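Local coordinates for protein pectinesterase A (Erwinia chrysanthemi, PDB 2NTP) that hydrolyses the methyl esters of pectin's galacturonosyl units, releasing methanol in the first step of plant-tissue maceration and soft rot, at residues Asp108-Phe111 / Pro112-Gln115; Ser233-Ala236 / Lys237-Gly240; Thr249-Asp253 / Gly254-Asp258; Ala70-Ala73 / Gly74-Lys77. All blocks are in the same frame, centred on the assembly; numbering follows the deposited sequence.

All four contacts are local: two turns, a helix cap and a hairpin on the excursions of the right-handed parallel beta-helix of a pectin methylesterase. Contacts 1 and 4 are neighbours that pack on each other, each following a strand of the same parallel sheet. Contact 4 is the most buried, and its chemistry is one backbone bond and one amide-to-hydroxyl bond. Contacts 1 and 2 are partly buried, one a helix N-cap with an aromatic face used for packing, the other a serine-closed turn leading into strand 239-242. Contact 3, a hairpin on the surface, is the most polar and carries R255 of the glycan pocket; its nearest atoms lie about 12 Å from contact 4.

Contact 1 of 4, residues Asp108-Phe111 / Pro112-Gln115; sequences DFDF and PANQ
The carboxylate of D110 caps the N-terminus of the short helix 111-116, which follows strand 103-107 in the parallel beta-helix. Its OD1 accepts from A113 N at 3.1 Å, the donor standing well above the carboxylate plane, while D110 CG and OD2 rest against the methyl of A113. Aspartate suits an N-cap because a short acidic side chain can fold back to an amide of the first turn; its charge is also probably favoured by the helix dipole. The backbone continues the grip: D110 O receives N114 N at 2.9 Å, and F111 O receives Q115 N at 3.0 Å. P112 fits the first turn, where its missing N-H costs no helical bond.

Beyond the cap, Q115 CG lies over one face of the F111 ring in a CH-pi contact, 3.7 Å from the centroid. The amide follows the ring, their planes only 17° apart, because the Q115 chain bends at chi2 (-62°) and lays its end along the phenyl. That amide is fixed at both ends: N114 ND2 donates to Q115 OE1, and NE2 binds D197. N114 ND2 has a second acceptor in I125 O. F111 also packs on R195, which binds substrate, and its side chain lies about 4 Å from that of Q153, the transition-state stabiliser, which places the start of the capped helix beside the active site. Farther back in the chain, F109 CZ meets N114 obliquely, 3.7 Å from N114 CB.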
# COMPACT_ATOMS: atom_id res chain seq x y z
N ASP A 108 -0.06 -8.88 10.21
CA ASP A 108 -0.10 -10.33 10.38
C ASP A 108 -1.51 -10.88 10.59
O ASP A 108 -1.67 -12.05 10.95
CB ASP A 108 0.83 -10.76 11.53
CG ASP A 108 2.29 -10.76 11.13
OD1 ASP A 108 2.61 -10.69 9.93
OD2 ASP A 108 3.14 -10.84 12.05
N PHE A 109 -2.52 -10.04 10.36
CA PHE A 109 -3.90 -10.53 10.38
C PHE A 109 -3.99 -11.73 9.45
O PHE A 109 -3.68 -11.64 8.25
CB PHE A 109 -4.91 -9.45 10.00
CG PHE A 109 -6.32 -9.97 9.86
CD1 PHE A 109 -7.01 -10.46 10.97
CD2 PHE A 109 -6.96 -9.95 8.63
CE1 PHE A 109 -8.31 -10.93 10.85
CE2 PHE A 109 -8.27 -10.43 8.49
CZ PHE A 109 -8.94 -10.92 9.61
N ASP A 110 -4.41 -12.86 10.01
CA ASP A 110 -4.46 -14.10 9.25
C ASP A 110 -5.77 -14.15 8.47
O ASP A 110 -6.72 -14.83 8.86
CB ASP A 110 -4.32 -15.30 10.19
CG ASP A 110 -3.97 -16.58 9.47
OD1 ASP A 110 -4.25 -16.72 8.26
OD2 ASP A 110 -3.40 -17.48 10.13
N PHE A 111 -5.81 -13.43 7.36
CA PHE A 111 -6.99 -13.42 6.50
C PHE A 111 -7.48 -14.83 6.12
O PHE A 111 -8.67 -15.11 6.28
CB PHE A 111 -6.75 -12.56 5.26
CG PHE A 111 -7.90 -12.55 4.30
CD1 PHE A 111 -8.96 -11.67 4.47
CD2 PHE A 111 -7.93 -13.43 3.22
CE1 PHE A 111 -10.03 -11.66 3.57
CE2 PHE A 111 -8.99 -13.43 2.32
CZ PHE A 111 -10.05 -12.55 2.51
N PRO A 112 -6.60 -15.71 5.61
CA PRO A 112 -7.11 -17.04 5.23
C PRO A 112 -7.71 -17.83 6.40
O PRO A 112 -8.73 -18.49 6.22
CB PRO A 112 -5.87 -17.75 4.68
CG PRO A 112 -4.97 -16.62 4.21
CD PRO A 112 -5.16 -15.58 5.28
N ALA A 113 -7.08 -17.76 7.57
CA ALA A 113 -7.62 -18.47 8.75
C ALA A 113 -8.96 -17.88 9.15
O ALA A 113 -9.88 -18.62 9.52
CB ALA A 113 -6.64 -18.43 9.91
N ASN A 114 -9.08 -16.56 9.05
CA ASN A 114 -10.35 -15.88 9.31
C ASN A 114 -11.47 -16.37 8.38
O ASN A 114 -12.56 -16.68 8.84
CB ASN A 114 -10.22 -14.37 9.16
CG ASN A 114 -11.48 -13.64 9.59
OD1 ASN A 114 -11.75 -13.49 10.78
ND2 ASN A 114 -12.27 -13.18 8.62
N GLN A 115 -11.18 -16.44 7.08
CA GLN A 115 -12.16 -16.87 6.09
C GLN A 115 -12.56 -18.33 6.26
O GLN A 115 -13.69 -18.70 5.93
CB GLN A 115 -11.65 -16.63 4.67
CG GLN A 115 -11.36 -15.17 4.38
CD GLN A 115 -12.59 -14.30 4.50
OE1 GLN A 115 -12.86 -13.72 5.56
NE2 GLN A 115 -13.36 -14.20 3.42

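Contact 2 of 4, residues Ser233-Ala236 / Lys237-Gly240; sequences SVPA and KSYG
The hydroxyl of S238 reaches back across a type II beta turn, P235 to S238, and donates to P235 O, with OG 2.7 Å from that oxygen. The donor is tilted 28° from the carbonyl plane. Serine can do this because chi1 of 59° sets OG between its own backbone N and carbonyl carbon, turned toward the start of the turn. A side-chain hydroxyl thereby ties together the two ends of the turn. P235 supplies the carbonyl that the serine takes, a role in which its missing N-H costs nothing, and its CD lies 3.8 Å from S238 OG. K237 takes a positive phi, as the third residue of a type II turn does; its side chain is extended through chi2 and chi3, bends at chi4 and leads away from the turn.

Next to the hydroxyl, V234 and Y239 make an apolar contact. V234 holds CG1 anti to the backbone N (chi1 178°), which brings this methyl 3.6 Å from S238 OG and 4.0 Å from Y239 CE1. Valine and ring meet at about a right angle. Tyrosine offers carbon to this methyl while its OH goes elsewhere, to R193 O. The Y239 side chain lies about 4 Å from that of substrate-binding R195.

S238 and G240 bond through their backbones to S204 and G205, and Y239 to H275 and Y277, so strand 239-242 lies between strands 205-210 and 276-278.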
# COMPACT_ATOMS: atom_id res chain seq x y z
N SER A 233 -1.00 -21.77 -8.01
CA SER A 233 -2.40 -21.98 -7.65
C SER A 233 -3.26 -20.73 -7.84
O SER A 233 -4.49 -20.81 -7.83
CB SER A 233 -2.52 -22.51 -6.22
OG SER A 233 -1.89 -23.78 -6.12
N VAL A 234 -2.61 -19.58 -8.01
CA VAL A 234 -3.31 -18.36 -8.38
C VAL A 234 -3.78 -18.50 -9.84
O VAL A 234 -2.94 -18.55 -10.75
CB VAL A 234 -2.42 -17.10 -8.21
CG1 VAL A 234 -3.18 -15.84 -8.66
CG2 VAL A 234 -1.96 -16.95 -6.76
N PRO A 235 -5.10 -18.59 -10.06
CA PRO A 235 -5.63 -18.89 -11.39
C PRO A 235 -5.35 -17.82 -12.45
O PRO A 235 -5.14 -16.65 -12.13
CB PRO A 235 -7.15 -19.00 -11.16
CG PRO A 235 -7.29 -19.26 -9.68
CD PRO A 235 -6.19 -18.44 -9.08
N ALA A 236 -5.34 -18.24 -13.71
CA ALA A 236 -5.30 -17.29 -14.80
C ALA A 236 -6.55 -16.41 -14.74
O ALA A 236 -7.62 -16.88 -14.36
CB ALA A 236 -5.22 -18.01 -16.14
N LYS A 237 -6.39 -15.13 -15.08
CA LYS A 237 -7.50 -14.18 -15.16
C LYS A 237 -8.31 -14.06 -13.86
O LYS A 237 -9.54 -14.00 -13.88
CB LYS A 237 -8.40 -14.50 -16.36
CG LYS A 237 -7.67 -14.41 -17.69
CD LYS A 237 -8.61 -14.54 -18.87
CE LYS A 237 -7.83 -14.55 -20.18
NZ LYS A 237 -7.09 -13.27 -20.44
N SER A 238 -7.59 -14.01 -12.74
CA SER A 238 -8.19 -13.94 -11.40
C SER A 238 -8.01 -12.58 -10.73
O SER A 238 -8.67 -12.29 -9.73
CB SER A 238 -7.62 -15.04 -10.49
OG SER A 238 -6.22 -14.91 -10.36
N TYR A 239 -7.12 -11.76 -11.28
CA TYR A 239 -6.77 -10.46 -10.68
C TYR A 239 -6.98 -9.27 -11.61
O TYR A 239 -6.59 -9.29 -12.77
CB TYR A 239 -5.32 -10.47 -10.19
CG TYR A 239 -5.18 -10.90 -8.76
CD1 TYR A 239 -5.16 -12.26 -8.40
CD2 TYR A 239 -5.09 -9.95 -7.74
CE1 TYR A 239 -5.04 -12.65 -7.08
CE2 TYR A 239 -4.98 -10.34 -6.41
CZ TYR A 239 -4.95 -11.68 -6.09
OH TYR A 239 -4.84 -12.05 -4.77
N GLY A 240 -7.59 -8.22 -11.07
CA GLY A 240 -7.71 -6.96 -11.80
C GLY A 240 -6.52 -6.06 -11.52
O GLY A 240 -5.95 -6.08 -10.42

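Contact 3 of 4, residues Thr249-Asp253 / Gly254-Asp258; sequences TTFSD and GRYAD
Y256 and F251 meet on one face of a two-stranded antiparallel hairpin closed by a type I turn, F251 to G254. From CB, the Y256 side chain leaves with chi1 52°, which turns one face of the ring to F251 CD2. CD1 passes 4.1 Å from F251 CE2, and CE1 lies 3.6 Å from F251 CD2. CE2 lies 3.3 Å from D253 OD1, which sits at the ring edge. CZ is 3.4 Å from F251 CD2. The two planes are inclined 34°, an oblique pair. At the tip, OH donates to the syn lone pair of D253 OD1 at 2.6 Å, with the carboxylate turned almost perpendicular to the ring. Tyrosine thus packs its ring and ties its hydroxyl to the turn. G254, at phi 124°, adopts a backbone where a CB would collide with D253 O.

On the other face R255, extended from CG to NE, offers NH1 to T250 OG1 at 3.0 Å; R255 belongs to the glycan pocket and touches the bound methyl galacturonate. A water donates to both T249 OG1 and D258 OD2; T249 OG1 also bonds P247 O, and D258 OD1 accepts from N260 N.

The hairpin of strands 248-251 and 256-257 stands at the surface, with A257 bonded through its backbone to K285 of strand 282-285.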
# COMPACT_ATOMS: atom_id res chain seq x y z
N THR A 249 -17.42 9.53 2.04
CA THR A 249 -16.90 10.84 2.43
C THR A 249 -18.04 11.69 2.96
O THR A 249 -19.15 11.64 2.43
CB THR A 249 -16.23 11.52 1.21
OG1 THR A 249 -15.17 10.69 0.71
CG2 THR A 249 -15.66 12.89 1.57
N THR A 250 -17.77 12.45 4.02
CA THR A 250 -18.77 13.37 4.58
C THR A 250 -18.80 14.69 3.79
O THR A 250 -17.79 15.41 3.72
CB THR A 250 -18.56 13.63 6.09
OG1 THR A 250 -18.77 12.41 6.82
CG2 THR A 250 -19.54 14.69 6.61
N PHE A 251 -19.96 14.96 3.20
CA PHE A 251 -20.23 16.21 2.49
C PHE A 251 -21.31 16.96 3.24
O PHE A 251 -21.90 16.44 4.19
CB PHE A 251 -20.70 15.91 1.06
CG PHE A 251 -19.68 15.20 0.24
CD1 PHE A 251 -18.59 15.88 -0.28
CD2 PHE A 251 -19.81 13.84 -0.02
CE1 PHE A 251 -17.63 15.22 -1.05
CE2 PHE A 251 -18.87 13.17 -0.79
CZ PHE A 251 -17.77 13.86 -1.30
N SER A 252 -21.58 18.19 2.80
CA SER A 252 -22.64 19.01 3.37
C SER A 252 -24.01 18.35 3.26
O SER A 252 -24.85 18.53 4.14
CB SER A 252 -22.65 20.40 2.72
OG SER A 252 -22.82 20.30 1.32
N ASP A 253 -24.22 17.56 2.20
CA ASP A 253 -25.51 16.89 1.96
C ASP A 253 -25.48 15.39 2.28
O ASP A 253 -26.27 14.61 1.75
CB ASP A 253 -26.00 17.14 0.52
CG ASP A 253 -25.14 16.46 -0.52
OD1 ASP A 253 -23.92 16.30 -0.28
OD2 ASP A 253 -25.69 16.09 -1.58
N GLY A 254 -24.56 14.99 3.16
CA GLY A 254 -24.54 13.62 3.66
C GLY A 254 -23.23 12.89 3.46
O GLY A 254 -22.25 13.45 2.97
N ARG A 255 -23.23 11.62 3.84
CA ARG A 255 -22.04 10.79 3.76
C ARG A 255 -22.23 9.68 2.73
O ARG A 255 -23.09 8.80 2.89
CB ARG A 255 -21.73 10.22 5.14
CG ARG A 255 -20.45 9.47 5.22
CD ARG A 255 -20.04 9.21 6.65
NE ARG A 255 -18.92 8.28 6.69
CZ ARG A 255 -17.65 8.62 6.49
NH1 ARG A 255 -17.31 9.88 6.23
NH2 ARG A 255 -16.71 7.69 6.56
N TYR A 256 -21.43 9.72 1.67
CA TYR A 256 -21.59 8.82 0.52
C TYR A 256 -20.32 8.76 -0.33
O TYR A 256 -19.36 9.49 -0.07
CB TYR A 256 -22.80 9.24 -0.33
CG TYR A 256 -22.78 10.70 -0.75
CD1 TYR A 256 -22.18 11.09 -1.94
CD2 TYR A 256 -23.39 11.68 0.04
CE1 TYR A 256 -22.16 12.42 -2.34
CE2 TYR A 256 -23.38 13.02 -0.36
CZ TYR A 256 -22.76 13.38 -1.55
OH TYR A 256 -22.73 14.70 -1.94
N ALA A 257 -20.32 7.90 -1.35
CA ALA A 257 -19.16 7.72 -2.23
C ALA A 257 -18.80 9.02 -2.96
O ALA A 257 -19.63 9.63 -3.63
CB ALA A 257 -19.42 6.59 -3.22
N ASP A 258 -17.54 9.43 -2.82
CA ASP A 258 -17.06 10.70 -3.38
C ASP A 258 -17.12 10.68 -4.91
O ASP A 258 -16.39 9.92 -5.54
CB ASP A 258 -15.63 10.96 -2.89
CG ASP A 258 -15.09 12.33 -3.32
OD1 ASP A 258 -15.75 13.04 -4.10
OD2 ASP A 258 -13.98 12.69 -2.86
O HOH W 1 -12.83 11.12 -0.97

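Contact 4 of 4, residues Ala70-Ala73 / Gly74-Lys77; sequences ATAA and GTLK
T75 OG1 and the backbone of A72 meet across a type I beta turn, A72 to T75, in the loop that leaves strand 65-69 of the parallel beta-helix and leads toward helix 84-87.

Hydrogen bonds come first. The turn's own bond runs from T75 N to A72 O at 3.0 Å, the donor lying above the carbonyl plane. The second is made by the side chain: A72 N donates to T75 OG1 at 2.8 Å, with an angle of 149° at the hydrogen. Threonine reaches this amide because OG1 sits beside its own backbone N (chi1 -57°), facing back toward A72. Backbone and side chain of T75 therefore grip the same residue, through its C=O and its N-H.

Packing is slight and suits small residues. A73, at the bend, fits its methyl against the side chain of Q129, which binds substrate, and its backbone bonds to both G84 and Q129. A72 packs its methyl on the F109 ring. G74, the other central residue of the turn, pairs through its backbone with D127. Within the turn, the methyl of A72 also approaches the hydroxyl, CB lying 3.6 Å from T75 OG1.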
# COMPACT_ATOMS: atom_id res chain seq x y z
N ALA A 70 -0.62 -7.77 14.11
CA ALA A 70 -1.86 -8.29 13.55
C ALA A 70 -3.06 -7.46 13.99
O ALA A 70 -3.44 -7.47 15.16
CB ALA A 70 -2.04 -9.75 13.94
N THR A 71 -3.65 -6.72 13.04
CA THR A 71 -4.81 -5.89 13.33
C THR A 71 -5.69 -5.77 12.09
O THR A 71 -5.23 -5.29 11.05
CB THR A 71 -4.40 -4.45 13.77
OG1 THR A 71 -3.23 -4.49 14.59
CG2 THR A 71 -5.54 -3.75 14.53
N ALA A 72 -6.95 -6.21 12.19
CA ALA A 72 -7.91 -5.98 11.11
C ALA A 72 -8.79 -4.78 11.45
O ALA A 72 -8.86 -4.37 12.61
CB ALA A 72 -8.77 -7.21 10.86
N ALA A 73 -9.45 -4.22 10.43
CA ALA A 73 -10.43 -3.15 10.64
C ALA A 73 -11.49 -3.57 11.65
O ALA A 73 -11.94 -2.75 12.45
CB ALA A 73 -11.08 -2.76 9.32
N GLY A 74 -11.87 -4.84 11.61
CA GLY A 74 -12.91 -5.38 12.49
C GLY A 74 -12.43 -5.85 13.85
O GLY A 74 -13.24 -6.29 14.68
N THR A 75 -11.12 -5.78 14.08
CA THR A 75 -10.55 -6.07 15.40
C THR A 75 -11.09 -5.04 16.39
O THR A 75 -11.13 -3.84 16.08
CB THR A 75 -9.00 -6.05 15.39
OG1 THR A 75 -8.51 -6.99 14.43
CG2 THR A 75 -8.42 -6.41 16.76
N LEU A 76 -11.51 -5.50 17.56
CA LEU A 76 -12.11 -4.61 18.55
C LEU A 76 -11.09 -4.05 19.54
O LEU A 76 -10.17 -4.75 19.98
CB LEU A 76 -13.25 -5.32 19.29
CG LEU A 76 -14.43 -5.83 18.44
CD1 LEU A 76 -15.42 -6.60 19.31
CD2 LEU A 76 -15.13 -4.69 17.71
N LYS A 77 -11.26 -2.77 19.88
CA LYS A 77 -10.46 -2.11 20.92
C LYS A 77 -11.03 -2.45 22.30
O LYS A 77 -11.94 -3.27 22.42
CB LYS A 77 -10.49 -0.59 20.74
CG LYS A 77 -9.92 -0.07 19.44
CD LYS A 77 -9.93 1.44 19.46
CE LYS A 77 -9.88 2.02 18.07
NZ LYS A 77 -9.92 3.51 18.11